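Local coordinates for protein 3-dehydroshikimate dehydratase (Pseudomonas putida, PDB 5HMQ) that dehydrates 3-dehydroshikimate to protocatechuate in a metal-dependent TIM-barrel domain fused to a dioxygenase-like domain, within a homodimer, at residues R142-N145 with Q149-N152; L114-L119 with R155-P160; D81-K86 with R120-H125; L200-L205 with R209-F214. One frame throughout, in Å; residues are numbered along the deposited sequence.

How the interactions relate
From the N terminus, interaction 3 opens first: residues 81-86 on helix 76-93 meet residues 120-125 on helix 112-128, closing a loop that holds strand 97-101. Before it closes, interaction 2 begins at 114-119, so the two cross; it ends at 155-160, and both draw on helix 112-128. The short loop of interaction 1, from 142-145 to 149-152, falls wholly within interaction 2, shares helix 147-157 with it, and touches it through Val-144 and Leu-115. Interaction 4, 200-205 with 209-214, follows in series around helix 204-211 and packs extensively against the second subunit. Interactions 2 and 3 tie together successive helices outside the TIM barrel; interaction 1 ties a loop to the helix after it.

Interaction 1: residues R142-N145 with Q149-N152; sequences RHVN and QVWN
The amide of Gln-149 receives the backbone N of Asn-145: OE1 accepts a hydrogen bond from that N at 3.1 Å. The bond is nearly straight, with an N-H...O angle of 168°, but the donor stands above the carbonyl plane and not within it. OE1 is also hydrogen-bonded to Thr-146 OG1, so two partners hold it. The amide planes of Gln-149 and Asn-145 are 79° apart, steeply crossed and not stacked. At the nitrogen end of the Gln-149 amide, NE2 lies 3.1 Å from the carbonyl O of His-143. The imidazole of His-143 carries Arg-142 CG over the centre of one face, 3.7 Å above its plane, and His-143 NE2 is hydrogen-bonded to Ala-108 O.

Gln-149 reaches these groups because its CG stands anti to its own carbonyl carbon (chi1 -66°) and the chain then runs extended toward the backbone of His-143 and Asn-145. Its CB passes 3.9 Å from Val-144 CG1. That methyl also packs on Val-150 CG2 at 3.7 Å, the two valine side chains crossing at about a right angle.

The loop 142-145 follows strand 132-136, and Gln-149 lies in the first turn of helix 147-157. Val-144 and Val-150 both rest on Tyr-135 of that strand, which ends in the metal ligand Glu-136, and Val-150 also touches Val-164 of the neighbouring strand 162-167.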
loop_
_atom_site.group_PDB
_atom_site.type_symbol
_atom_site.label_atom_id
_atom_site.label_comp_id
_atom_site.label_asym_id
_atom_site.label_seq_id
_atom_site.Cartn_x
_atom_site.Cartn_y
_atom_site.Cartn_z
ATOM N N ARG C 142 21.394 -26.816 -0.617
ATOM C CA ARG C 142 22.380 -27.512 0.206
ATOM C C ARG C 142 23.584 -27.972 -0.610
ATOM O O ARG C 142 24.730 -27.817 -0.174
ATOM C CB ARG C 142 21.728 -28.695 0.919
ATOM C CG ARG C 142 22.708 -29.469 1.763
ATOM C CD ARG C 142 23.046 -28.761 3.056
ATOM N NE ARG C 142 23.852 -29.621 3.915
ATOM C CZ ARG C 142 25.145 -29.868 3.715
ATOM N NH1 ARG C 142 25.781 -29.321 2.685
ATOM N NH2 ARG C 142 25.806 -30.665 4.545
ATOM N N HIS C 143 23.350 -28.545 -1.786
ATOM C CA HIS C 143 24.426 -29.019 -2.647
ATOM C C HIS C 143 24.459 -28.352 -4.012
ATOM O O HIS C 143 25.528 -28.279 -4.620
ATOM C CB HIS C 143 24.335 -30.540 -2.846
ATOM C CG HIS C 143 24.390 -31.327 -1.574
ATOM N ND1 HIS C 143 25.505 -31.354 -0.764
ATOM C CD2 HIS C 143 23.469 -32.116 -0.972
ATOM C CE1 HIS C 143 25.268 -32.127 0.281
ATOM N NE2 HIS C 143 24.040 -32.602 0.179
ATOM N N VAL C 144 23.323 -27.869 -4.510
ATOM C CA VAL C 144 23.230 -27.242 -5.824
ATOM C C VAL C 144 22.658 -25.846 -5.630
ATOM O O VAL C 144 21.488 -25.695 -5.252
ATOM C CB VAL C 144 22.361 -28.061 -6.787
ATOM C CG1 VAL C 144 22.238 -27.355 -8.126
ATOM C CG2 VAL C 144 22.935 -29.459 -6.961
ATOM N N ASN C 145 23.471 -24.819 -5.897
ATOM C CA ASN C 145 23.006 -23.451 -5.717
ATOM C C ASN C 145 23.423 -22.515 -6.846
ATOM O O ASN C 145 23.297 -21.293 -6.690
ATOM C CB ASN C 145 23.497 -22.898 -4.371
ATOM C CG ASN C 145 24.978 -22.569 -4.378
ATOM O OD1 ASN C 145 25.784 -23.290 -4.969
ATOM N ND2 ASN C 145 25.345 -21.482 -3.711
ATOM N N GLN C 149 26.103 -25.700 -11.788
ATOM C CA GLN C 149 25.900 -27.036 -11.233
ATOM C C GLN C 149 24.646 -27.686 -11.803
ATOM O O GLN C 149 24.622 -28.899 -12.039
ATOM C CB GLN C 149 25.822 -26.972 -9.710
ATOM C CG GLN C 149 27.111 -26.545 -9.034
ATOM C CD GLN C 149 26.901 -26.168 -7.580
ATOM O OE1 GLN C 149 26.275 -25.153 -7.275
ATOM N NE2 GLN C 149 27.426 -26.986 -6.675
ATOM N N VAL C 150 23.591 -26.897 -12.013
ATOM C CA VAL C 150 22.364 -27.430 -12.602
ATOM C C VAL C 150 22.649 -28.003 -13.983
ATOM O O VAL C 150 22.276 -29.139 -14.293
ATOM C CB VAL C 150 21.277 -26.343 -12.657
ATOM C CG1 VAL C 150 20.173 -26.743 -13.630
ATOM C CG2 VAL C 150 20.704 -26.110 -11.279
ATOM N N TRP C 151 23.318 -27.220 -14.833
ATOM C CA TRP C 151 23.622 -27.692 -16.179
ATOM C C TRP C 151 24.557 -28.896 -16.143
ATOM O O TRP C 151 24.427 -29.812 -16.962
ATOM C CB TRP C 151 24.229 -26.563 -17.012
ATOM C CG TRP C 151 24.796 -27.030 -18.321
ATOM C CD1 TRP C 151 26.062 -26.823 -18.786
ATOM C CD2 TRP C 151 24.115 -27.787 -19.332
ATOM N NE1 TRP C 151 26.213 -27.404 -20.022
ATOM C CE2 TRP C 151 25.033 -28.002 -20.380
ATOM C CE3 TRP C 151 22.821 -28.305 -19.453
ATOM C CZ2 TRP C 151 24.699 -28.713 -21.531
ATOM C CZ3 TRP C 151 22.490 -29.009 -20.597
ATOM C CH2 TRP C 151 23.425 -29.206 -21.622
ATOM N N ASN C 152 25.497 -28.915 -15.195
ATOM C CA ASN C 152 26.379 -30.070 -15.049
ATOM C C ASN C 152 25.573 -31.344 -14.828
ATOM O O ASN C 152 25.823 -32.371 -15.468
ATOM C CB ASN C 152 27.347 -29.851 -13.884
ATOM C CG ASN C 152 28.376 -30.964 -13.758
ATOM O OD1 ASN C 152 28.460 -31.849 -14.611
ATOM N ND2 ASN C 152 29.132 -30.949 -12.669
#

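Interaction 2: residues L114-L119 with R155-P160; sequences LLVDDL and RQADHP
Val-116 packs on Gln-156 and Ala-157, its CB bond pointing from helix 112-128 toward helix 147-157. Beyond CB the side chain forks. CG1, anti to the backbone N (chi1 172°), runs to the backbone of Ala-157. There it lies 3.8 Å from Ala-157 N, with Ala-157 CB a little farther from CG1, at 4.3 Å. CG2, on the other branch, rests 3.9 Å from Gln-156 CB and equally near Gln-156 OE1. The valine thus sits across the glutamine stem, the two side chains crossing at about a right angle.

The backbones come close here, as the 5.3 Å separation of Val-116 CA and Ala-157 CA attests. The small side chain of Ala-157 is consistent with this approach, and its CB lies 4.0 Å from Val-116 O. Leu-153, one turn earlier on helix 147-157, widens the apolar patch by touching Val-116, Leu-115 and Leu-119, while Leu-162 of the adjoining strand touches both Leu-119 and Ala-157.

Gln-156 offers CB and, from its amide, OE1 to the valine methyl. Its NE2 is hydrogen-bonded to Asn-152 OD1 and to Glu-112 OE2. Contact between the two segments is therefore van der Waals in character and rests on close helix packing, whereas the amide nitrogen adds a polar link between the same two helices beside it.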
loop_
_atom_site.group_PDB
_atom_site.type_symbol
_atom_site.label_atom_id
_atom_site.label_comp_id
_atom_site.label_asym_id
_atom_site.label_seq_id
_atom_site.Cartn_x
_atom_site.Cartn_y
_atom_site.Cartn_z
ATOM N N LEU C 114 24.930 -39.667 -7.735
ATOM C CA LEU C 114 23.612 -39.990 -7.194
ATOM C C LEU C 114 22.583 -38.937 -7.587
ATOM O O LEU C 114 21.432 -39.271 -7.895
ATOM C CB LEU C 114 23.683 -40.136 -5.675
ATOM C CG LEU C 114 22.331 -40.306 -4.978
ATOM C CD1 LEU C 114 22.335 -41.514 -4.060
ATOM C CD2 LEU C 114 21.980 -39.051 -4.200
ATOM N N LEU C 115 22.980 -37.663 -7.588
ATOM C CA LEU C 115 22.080 -36.612 -8.053
ATOM C C LEU C 115 21.749 -36.796 -9.527
ATOM O O LEU C 115 20.605 -36.587 -9.945
ATOM C CB LEU C 115 22.702 -35.238 -7.807
ATOM C CG LEU C 115 23.089 -34.897 -6.366
ATOM C CD1 LEU C 115 23.492 -33.434 -6.257
ATOM C CD2 LEU C 115 21.953 -35.218 -5.403
ATOM N N VAL C 116 22.745 -37.176 -10.332
ATOM C CA VAL C 116 22.501 -37.470 -11.742
ATOM C C VAL C 116 21.470 -38.584 -11.877
ATOM O O VAL C 116 20.521 -38.486 -12.664
ATOM C CB VAL C 116 23.819 -37.830 -12.450
ATOM C CG1 VAL C 116 23.547 -38.324 -13.862
ATOM C CG2 VAL C 116 24.750 -36.631 -12.473
ATOM N N ASP C 117 21.636 -39.656 -11.098
ATOM C CA ASP C 117 20.701 -40.774 -11.171
ATOM C C ASP C 117 19.298 -40.351 -10.750
ATOM O O ASP C 117 18.311 -40.712 -11.402
ATOM C CB ASP C 117 21.196 -41.932 -10.302
ATOM C CG ASP C 117 22.521 -42.501 -10.782
ATOM O OD1 ASP C 117 22.872 -42.285 -11.961
ATOM O OD2 ASP C 117 23.215 -43.162 -9.980
ATOM N N ASP C 118 19.192 -39.583 -9.662
ATOM C CA ASP C 118 17.886 -39.136 -9.186
ATOM C C ASP C 118 17.197 -38.243 -10.214
ATOM O O ASP C 118 16.004 -38.407 -10.498
ATOM C CB ASP C 118 18.038 -38.402 -7.853
ATOM C CG ASP C 118 18.224 -39.349 -6.677
ATOM O OD1 ASP C 118 18.148 -40.580 -6.872
ATOM O OD2 ASP C 118 18.440 -38.858 -5.550
ATOM N N LEU C 119 17.934 -37.281 -10.777
ATOM C CA LEU C 119 17.333 -36.367 -11.745
ATOM C C LEU C 119 16.930 -37.090 -13.026
ATOM O O LEU C 119 15.851 -36.829 -13.575
ATOM C CB LEU C 119 18.295 -35.216 -12.046
ATOM C CG LEU C 119 18.536 -34.233 -10.895
ATOM C CD1 LEU C 119 19.692 -33.304 -11.208
ATOM C CD2 LEU C 119 17.273 -33.433 -10.592
ATOM N N ARG C 155 23.129 -32.047 -17.935
ATOM C CA ARG C 155 23.878 -32.557 -19.079
ATOM C C ARG C 155 24.230 -34.028 -18.893
ATOM O O ARG C 155 24.060 -34.840 -19.810
ATOM C CB ARG C 155 25.138 -31.716 -19.289
ATOM C CG ARG C 155 25.974 -32.117 -20.485
ATOM C CD ARG C 155 27.247 -31.290 -20.554
ATOM N NE ARG C 155 27.965 -31.292 -19.283
ATOM C CZ ARG C 155 28.711 -32.303 -18.847
ATOM N NH1 ARG C 155 28.841 -33.399 -19.583
ATOM N NH2 ARG C 155 29.329 -32.219 -17.675
ATOM N N GLN C 156 24.727 -34.391 -17.707
ATOM C CA GLN C 156 25.101 -35.779 -17.457
ATOM C C GLN C 156 23.884 -36.698 -17.458
ATOM O O GLN C 156 23.969 -37.844 -17.916
ATOM C CB GLN C 156 25.850 -35.894 -16.130
ATOM C CG GLN C 156 27.184 -35.173 -16.097
ATOM C CD GLN C 156 27.945 -35.431 -14.813
ATOM O OE1 GLN C 156 28.173 -36.582 -14.436
ATOM N NE2 GLN C 156 28.334 -34.363 -14.126
ATOM N N ALA C 157 22.747 -36.224 -16.942
ATOM C CA ALA C 157 21.547 -37.055 -16.936
ATOM C C ALA C 157 21.069 -37.346 -18.353
ATOM O O ALA C 157 20.603 -38.456 -18.639
ATOM C CB ALA C 157 20.445 -36.383 -16.118
ATOM N N ASP C 158 21.175 -36.361 -19.248
ATOM C CA ASP C 158 21.015 -36.558 -20.690
ATOM C C ASP C 158 19.665 -37.196 -21.031
ATOM O O ASP C 158 19.584 -38.288 -21.597
ATOM C CB ASP C 158 22.176 -37.386 -21.250
ATOM C CG ASP C 158 22.215 -37.387 -22.766
ATOM O OD1 ASP C 158 21.808 -36.373 -23.374
ATOM O OD2 ASP C 158 22.653 -38.404 -23.347
ATOM N N HIS C 159 18.596 -36.494 -20.667
ATOM C CA HIS C 159 17.249 -36.950 -20.971
ATOM C C HIS C 159 16.475 -35.780 -21.566
ATOM O O HIS C 159 16.490 -34.675 -20.996
ATOM C CB HIS C 159 16.554 -37.483 -19.710
ATOM C CG HIS C 159 15.333 -38.300 -19.991
ATOM N ND1 HIS C 159 14.162 -37.753 -20.469
ATOM C CD2 HIS C 159 15.102 -39.628 -19.859
ATOM C CE1 HIS C 159 13.262 -38.709 -20.620
ATOM N NE2 HIS C 159 13.807 -39.856 -20.257
ATOM N N PRO C 160 15.783 -35.973 -22.693
ATOM C CA PRO C 160 15.108 -34.836 -23.343
ATOM C C PRO C 160 13.993 -34.224 -22.514
ATOM O O PRO C 160 13.602 -33.080 -22.780
ATOM C CB PRO C 160 14.569 -35.448 -24.645
ATOM C CG PRO C 160 14.453 -36.908 -24.357
ATOM C CD PRO C 160 15.605 -37.226 -23.447
#

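Interaction 3: residues D81-K86 with R120-H125; sequences DRAERK and RLLGEH
Glu-84 and His-125 cross at about a right angle, the carboxylate plane turned 58° from the imidazole plane. His-125 ND1 donates to Glu-84 OE2 across 3.0 Å, and the N-H...O angle of 168° makes the bond nearly straight. At the histidine the approach is in the ring plane, at the edge where ND1 sits; at the carboxylate the donor meets OE2 on its anti side, somewhat out of plane. Glu-84 attains this position by a chain bent at its second torsion (chi2 -70°): its CB bond does not aim at the partner helix, yet the bend carries OE2 across. Leu-121 CD1 also lies at the edge of the imidazole, in its plane, and Leu-80 and Phe-87 of helix 76-93 touch the histidine side chain.

A water donates to Glu-84 OE2 at 2.9 Å and to His-125 O at 2.7 Å, joining the carboxylate to the backbone of the residue it already holds by the ring. Deeper between helices 76-93 and 112-128, Ala-83 CB, pointing toward the other helix, meets Leu-122 CD1 at 3.8 Å. Phe-65 of strand 58-66 touches Ala-83, and Phe-68 touches Leu-122.

The contact thus combines a small apolar core with a polar outer part. OE2 receives two hydrogen bonds, while OE1 forms a salt bridge with Arg-129, so both oxygens of Glu-84 are engaged. Such a setting probably keeps the glutamate ionised, and the nearby negative charge would tend to favour a protonated His-125, offset in part by Arg-129.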
loop_
_atom_site.group_PDB
_atom_site.type_symbol
_atom_site.label_atom_id
_atom_site.label_comp_id
_atom_site.label_asym_id
_atom_site.label_seq_id
_atom_site.Cartn_x
_atom_site.Cartn_y
_atom_site.Cartn_z
ATOM N N ASP C 81 6.110 -41.061 -5.613
ATOM C CA ASP C 81 4.658 -41.002 -5.461
ATOM C C ASP C 81 4.166 -39.563 -5.425
ATOM O O ASP C 81 3.122 -39.237 -6.006
ATOM C CB ASP C 81 4.246 -41.739 -4.187
ATOM C CG ASP C 81 4.483 -43.234 -4.274
ATOM O OD1 ASP C 81 5.320 -43.666 -5.091
ATOM O OD2 ASP C 81 3.875 -43.973 -3.470
ATOM N N ARG C 82 4.908 -38.685 -4.749
ATOM C CA ARG C 82 4.568 -37.268 -4.746
ATOM C C ARG C 82 4.707 -36.668 -6.140
ATOM O O ARG C 82 3.866 -35.867 -6.566
ATOM C CB ARG C 82 5.441 -36.534 -3.724
ATOM C CG ARG C 82 5.263 -35.027 -3.676
ATOM C CD ARG C 82 5.902 -34.446 -2.418
ATOM N NE ARG C 82 7.335 -34.721 -2.329
ATOM C CZ ARG C 82 8.288 -33.850 -2.638
ATOM N NH1 ARG C 82 7.971 -32.636 -3.067
ATOM N NH2 ARG C 82 9.564 -34.194 -2.517
ATOM N N ALA C 83 5.757 -37.052 -6.873
ATOM C CA ALA C 83 5.917 -36.574 -8.243
ATOM C C ALA C 83 4.757 -37.018 -9.127
ATOM O O ALA C 83 4.252 -36.233 -9.940
ATOM C CB ALA C 83 7.246 -37.062 -8.818
ATOM N N GLU C 84 4.313 -38.269 -8.977
ATOM C CA GLU C 84 3.212 -38.762 -9.802
ATOM C C GLU C 84 1.918 -38.013 -9.506
ATOM O O GLU C 84 1.118 -37.762 -10.416
ATOM C CB GLU C 84 3.023 -40.264 -9.592
ATOM C CG GLU C 84 4.164 -41.125 -10.121
ATOM C CD GLU C 84 4.231 -41.141 -11.640
ATOM O OE1 GLU C 84 3.166 -41.042 -12.283
ATOM O OE2 GLU C 84 5.347 -41.264 -12.190
ATOM N N ARG C 85 1.687 -37.658 -8.238
ATOM C CA ARG C 85 0.514 -36.855 -7.901
ATOM C C ARG C 85 0.581 -35.480 -8.553
ATOM O O ARG C 85 -0.439 -34.950 -9.007
ATOM C CB ARG C 85 0.370 -36.729 -6.384
ATOM C CG ARG C 85 0.019 -38.037 -5.687
ATOM C CD ARG C 85 -0.462 -37.807 -4.259
ATOM N NE ARG C 85 0.519 -37.089 -3.450
ATOM C CZ ARG C 85 1.495 -37.672 -2.762
ATOM N NH1 ARG C 85 1.626 -38.992 -2.782
ATOM N NH2 ARG C 85 2.340 -36.933 -2.055
ATOM N N LYS C 86 1.771 -34.879 -8.600
ATOM C CA LYS C 86 1.907 -33.600 -9.290
ATOM C C LYS C 86 1.691 -33.765 -10.790
ATOM O O LYS C 86 1.063 -32.911 -11.427
ATOM C CB LYS C 86 3.274 -32.984 -8.997
ATOM C CG LYS C 86 3.553 -32.777 -7.513
ATOM C CD LYS C 86 2.350 -32.180 -6.790
ATOM C CE LYS C 86 2.495 -32.315 -5.280
ATOM N NZ LYS C 86 1.263 -31.893 -4.549
ATOM N N ARG C 120 17.776 -37.998 -13.521
ATOM C CA ARG C 120 17.398 -38.774 -14.700
ATOM C C ARG C 120 16.180 -39.643 -14.415
ATOM O O ARG C 120 15.280 -39.754 -15.255
ATOM C CB ARG C 120 18.563 -39.639 -15.181
ATOM C CG ARG C 120 18.167 -40.591 -16.313
ATOM C CD ARG C 120 19.344 -41.395 -16.847
ATOM N NE ARG C 120 20.202 -41.887 -15.776
ATOM C CZ ARG C 120 21.468 -41.520 -15.605
ATOM N NH1 ARG C 120 22.032 -40.663 -16.449
ATOM N NH2 ARG C 120 22.174 -42.014 -14.595
ATOM N N LEU C 121 16.136 -40.264 -13.233
ATOM C CA LEU C 121 14.977 -41.074 -12.870
ATOM C C LEU C 121 13.703 -40.242 -12.892
ATOM O O LEU C 121 12.675 -40.679 -13.425
ATOM C CB LEU C 121 15.194 -41.706 -11.496
ATOM C CG LEU C 121 14.041 -42.504 -10.887
ATOM C CD1 LEU C 121 13.670 -43.681 -11.773
ATOM C CD2 LEU C 121 14.419 -42.982 -9.494
ATOM N N LEU C 122 13.755 -39.028 -12.338
ATOM C CA LEU C 122 12.596 -38.143 -12.395
ATOM C C LEU C 122 12.281 -37.758 -13.834
ATOM O O LEU C 122 11.109 -37.683 -14.223
ATOM C CB LEU C 122 12.844 -36.898 -11.541
ATOM C CG LEU C 122 11.677 -35.923 -11.372
ATOM C CD1 LEU C 122 10.473 -36.624 -10.759
ATOM C CD2 LEU C 122 12.097 -34.731 -10.522
ATOM N N GLY C 123 13.319 -37.516 -14.641
ATOM C CA GLY C 123 13.100 -37.238 -16.051
ATOM C C GLY C 123 12.451 -38.398 -16.780
ATOM O O GLY C 123 11.594 -38.199 -17.644
ATOM N N GLU C 124 12.850 -39.627 -16.441
ATOM C CA GLU C 124 12.222 -40.802 -17.039
ATOM C C GLU C 124 10.749 -40.892 -16.662
ATOM O O GLU C 124 9.897 -41.170 -17.516
ATOM C CB GLU C 124 12.963 -42.071 -16.613
ATOM C CG GLU C 124 14.388 -42.173 -17.142
ATOM C CD GLU C 124 15.180 -43.280 -16.474
ATOM O OE1 GLU C 124 14.589 -44.029 -15.665
ATOM O OE2 GLU C 124 16.391 -43.406 -16.758
ATOM N N HIS C 125 10.426 -40.650 -15.388
ATOM C CA HIS C 125 9.029 -40.663 -14.961
ATOM C C HIS C 125 8.225 -39.570 -15.652
ATOM O O HIS C 125 7.087 -39.803 -16.076
ATOM C CB HIS C 125 8.941 -40.507 -13.442
ATOM C CG HIS C 125 9.164 -41.780 -12.686
ATOM N ND1 HIS C 125 8.151 -42.433 -12.016
ATOM C CD2 HIS C 125 10.279 -42.524 -12.497
ATOM C CE1 HIS C 125 8.634 -43.521 -11.444
ATOM N NE2 HIS C 125 9.923 -43.599 -11.721
HETATM O O HOH W 1 5.644 -41.795 -14.982
#

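Interaction 4: residues L200-L205 with R209-F214; sequences LAMDVL and RHFRCF
Aromatic contacts come first: Leu-200 and Met-202 (present as selenomethionine) both meet the ring of Phe-211. Leu-200 CD1 makes a CH-pi contact over one face, 3.9 Å from the ring centroid and only 13° off the normal. Met-202 makes a Met-aromatic contact from a slanting direction: its SE lies 4.5 Å from the centroid, 58° off the normal, and 3.5 Å from Phe-211 CE2. With CG anti to the backbone N and the rest of the chain extended, the selenomethionine reaches far enough to bring CE within 3.6 Å of Phe-211 CE2 as well. Tyr-516 of the second subunit stands edge-to-face with Phe-211.

The hydrogen bond of the contact is a helical backbone bond, Arg-209 N to Leu-205 O at 3.0 Å, bent to 140°. The side chains of Leu-205 and Arg-209 run side by side in the same direction, and Leu-205 CD2 packs 4.1 Å from Arg-209 NH1.

The arginine tip is held by two partners: NH1 by a salt bridge to Glu-206, NH2 by a hydrogen bond to the backbone O of Glu-358 of the second subunit. Farther along, Arg-212 NH1 is hydrogen-bonded to OD2 of the metal ligand Asp-167.

The arrangement is a short helix with Asp-203 at its N-cap; the loop leading into it folds back onto Phe-211. This N-capped helix follows strand 189-194 of the TIM barrel and forms part of the dimer interface.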
loop_
_atom_site.group_PDB
_atom_site.type_symbol
_atom_site.label_atom_id
_atom_site.label_comp_id
_atom_site.label_asym_id
_atom_site.label_seq_id
_atom_site.Cartn_x
_atom_site.Cartn_y
_atom_site.Cartn_z
ATOM N N LEU C 200 21.668 -5.961 -1.525
ATOM C CA LEU C 200 21.662 -5.897 -0.073
ATOM C C LEU C 200 22.619 -6.930 0.503
ATOM O O LEU C 200 22.689 -8.062 0.013
ATOM C CB LEU C 200 20.241 -6.132 0.462
ATOM C CG LEU C 200 19.184 -5.139 -0.015
ATOM C CD1 LEU C 200 17.785 -5.684 0.250
ATOM C CD2 LEU C 200 19.377 -3.801 0.708
ATOM N N ALA C 201 23.341 -6.540 1.555
ATOM C CA ALA C 201 24.221 -7.459 2.274
ATOM C C ALA C 201 23.368 -8.235 3.276
ATOM O O ALA C 201 23.390 -8.012 4.488
ATOM C CB ALA C 201 25.358 -6.710 2.952
HETATM N N MSE C 202 22.591 -9.161 2.731
HETATM C CA MSE C 202 21.524 -9.805 3.475
HETATM C C MSE C 202 21.532 -11.306 3.238
HETATM O O MSE C 202 22.008 -11.767 2.200
HETATM C CB MSE C 202 20.182 -9.203 3.059
HETATM C CG MSE C 202 18.984 -9.637 3.871
HETATM SE SE MSE C 202 17.401 -8.755 3.178
HETATM C CE MSE C 202 16.103 -9.361 4.486
ATOM N N ASP C 203 21.027 -12.066 4.207
ATOM C CA ASP C 203 20.800 -13.487 3.995
ATOM C C ASP C 203 19.976 -13.678 2.730
ATOM O O ASP C 203 18.886 -13.111 2.599
ATOM C CB ASP C 203 20.083 -14.086 5.208
ATOM C CG ASP C 203 19.783 -15.562 5.045
ATOM O OD1 ASP C 203 20.735 -16.369 5.080
ATOM O OD2 ASP C 203 18.594 -15.912 4.884
ATOM N N VAL C 204 20.503 -14.476 1.798
ATOM C CA VAL C 204 19.923 -14.536 0.459
ATOM C C VAL C 204 18.501 -15.082 0.500
ATOM O O VAL C 204 17.657 -14.699 -0.320
ATOM C CB VAL C 204 20.835 -15.351 -0.479
ATOM C CG1 VAL C 204 20.319 -15.293 -1.898
ATOM C CG2 VAL C 204 22.252 -14.810 -0.422
ATOM N N LEU C 205 18.200 -15.955 1.463
ATOM C CA LEU C 205 16.845 -16.483 1.583
ATOM C C LEU C 205 15.857 -15.385 1.954
ATOM O O LEU C 205 14.784 -15.272 1.352
ATOM C CB LEU C 205 16.809 -17.605 2.620
ATOM C CG LEU C 205 15.419 -18.137 2.982
ATOM C CD1 LEU C 205 14.978 -19.260 2.078
ATOM C CD2 LEU C 205 15.398 -18.589 4.433
ATOM N N ARG C 209 12.961 -13.523 -0.275
ATOM C CA ARG C 209 11.592 -13.594 0.222
ATOM C C ARG C 209 10.883 -12.249 0.124
ATOM O O ARG C 209 9.705 -12.192 -0.249
ATOM C CB ARG C 209 11.596 -14.080 1.675
ATOM C CG ARG C 209 10.240 -14.003 2.362
ATOM C CD ARG C 209 10.241 -14.652 3.744
ATOM N NE ARG C 209 10.327 -16.111 3.712
ATOM C CZ ARG C 209 11.259 -16.817 4.345
ATOM N NH1 ARG C 209 12.187 -16.197 5.064
ATOM N NH2 ARG C 209 11.261 -18.140 4.266
ATOM N N HIS C 210 11.582 -11.155 0.429
ATOM C CA HIS C 210 10.922 -9.875 0.631
ATOM C C HIS C 210 11.245 -8.799 -0.397
ATOM O O HIS C 210 10.471 -7.844 -0.514
ATOM C CB HIS C 210 11.264 -9.315 2.021
ATOM C CG HIS C 210 10.844 -10.198 3.155
ATOM N ND1 HIS C 210 9.523 -10.406 3.489
ATOM C CD2 HIS C 210 11.574 -10.906 4.049
ATOM C CE1 HIS C 210 9.457 -11.214 4.532
ATOM N NE2 HIS C 210 10.687 -11.533 4.892
ATOM N N PHE C 211 12.352 -8.900 -1.133
ATOM C CA PHE C 211 12.815 -7.763 -1.925
ATOM C C PHE C 211 12.854 -7.991 -3.431
ATOM O O PHE C 211 13.396 -7.144 -4.150
ATOM C CB PHE C 211 14.183 -7.299 -1.424
ATOM C CG PHE C 211 14.148 -6.771 -0.026
ATOM C CD1 PHE C 211 13.788 -5.457 0.214
ATOM C CD2 PHE C 211 14.441 -7.587 1.050
ATOM C CE1 PHE C 211 13.735 -4.960 1.499
ATOM C CE2 PHE C 211 14.393 -7.094 2.339
ATOM C CZ PHE C 211 14.038 -5.777 2.563
ATOM N N ARG C 212 12.305 -9.090 -3.934
ATOM C CA ARG C 212 12.209 -9.243 -5.379
ATOM C C ARG C 212 11.253 -8.198 -5.943
ATOM O O ARG C 212 10.243 -7.859 -5.322
ATOM C CB ARG C 212 11.730 -10.646 -5.745
ATOM C CG ARG C 212 12.819 -11.699 -5.774
ATOM C CD ARG C 212 12.254 -13.036 -6.218
ATOM N NE ARG C 212 13.212 -14.125 -6.059
ATOM C CZ ARG C 212 13.376 -15.110 -6.937
ATOM N NH1 ARG C 212 12.652 -15.142 -8.048
ATOM N NH2 ARG C 212 14.270 -16.063 -6.706
ATOM N N CYS C 213 11.587 -7.668 -7.118
ATOM C CA CYS C 213 10.727 -6.712 -7.805
ATOM C C CYS C 213 10.897 -6.907 -9.307
ATOM O O CYS C 213 11.699 -7.729 -9.759
ATOM C CB CYS C 213 11.037 -5.273 -7.373
ATOM S SG CYS C 213 12.786 -4.822 -7.456
ATOM N N PHE C 214 10.141 -6.135 -10.084
ATOM C CA PHE C 214 10.147 -6.307 -11.527
ATOM C C PHE C 214 11.419 -5.727 -12.144
ATOM O O PHE C 214 12.017 -4.800 -11.591
ATOM C CB PHE C 214 8.921 -5.645 -12.147
ATOM C CG PHE C 214 7.626 -6.316 -11.791
ATOM C CD1 PHE C 214 7.527 -7.699 -11.792
ATOM C CD2 PHE C 214 6.506 -5.568 -11.470
ATOM C CE1 PHE C 214 6.335 -8.325 -11.469
ATOM C CE2 PHE C 214 5.311 -6.187 -11.147
ATOM C CZ PHE C 214 5.225 -7.567 -11.146
#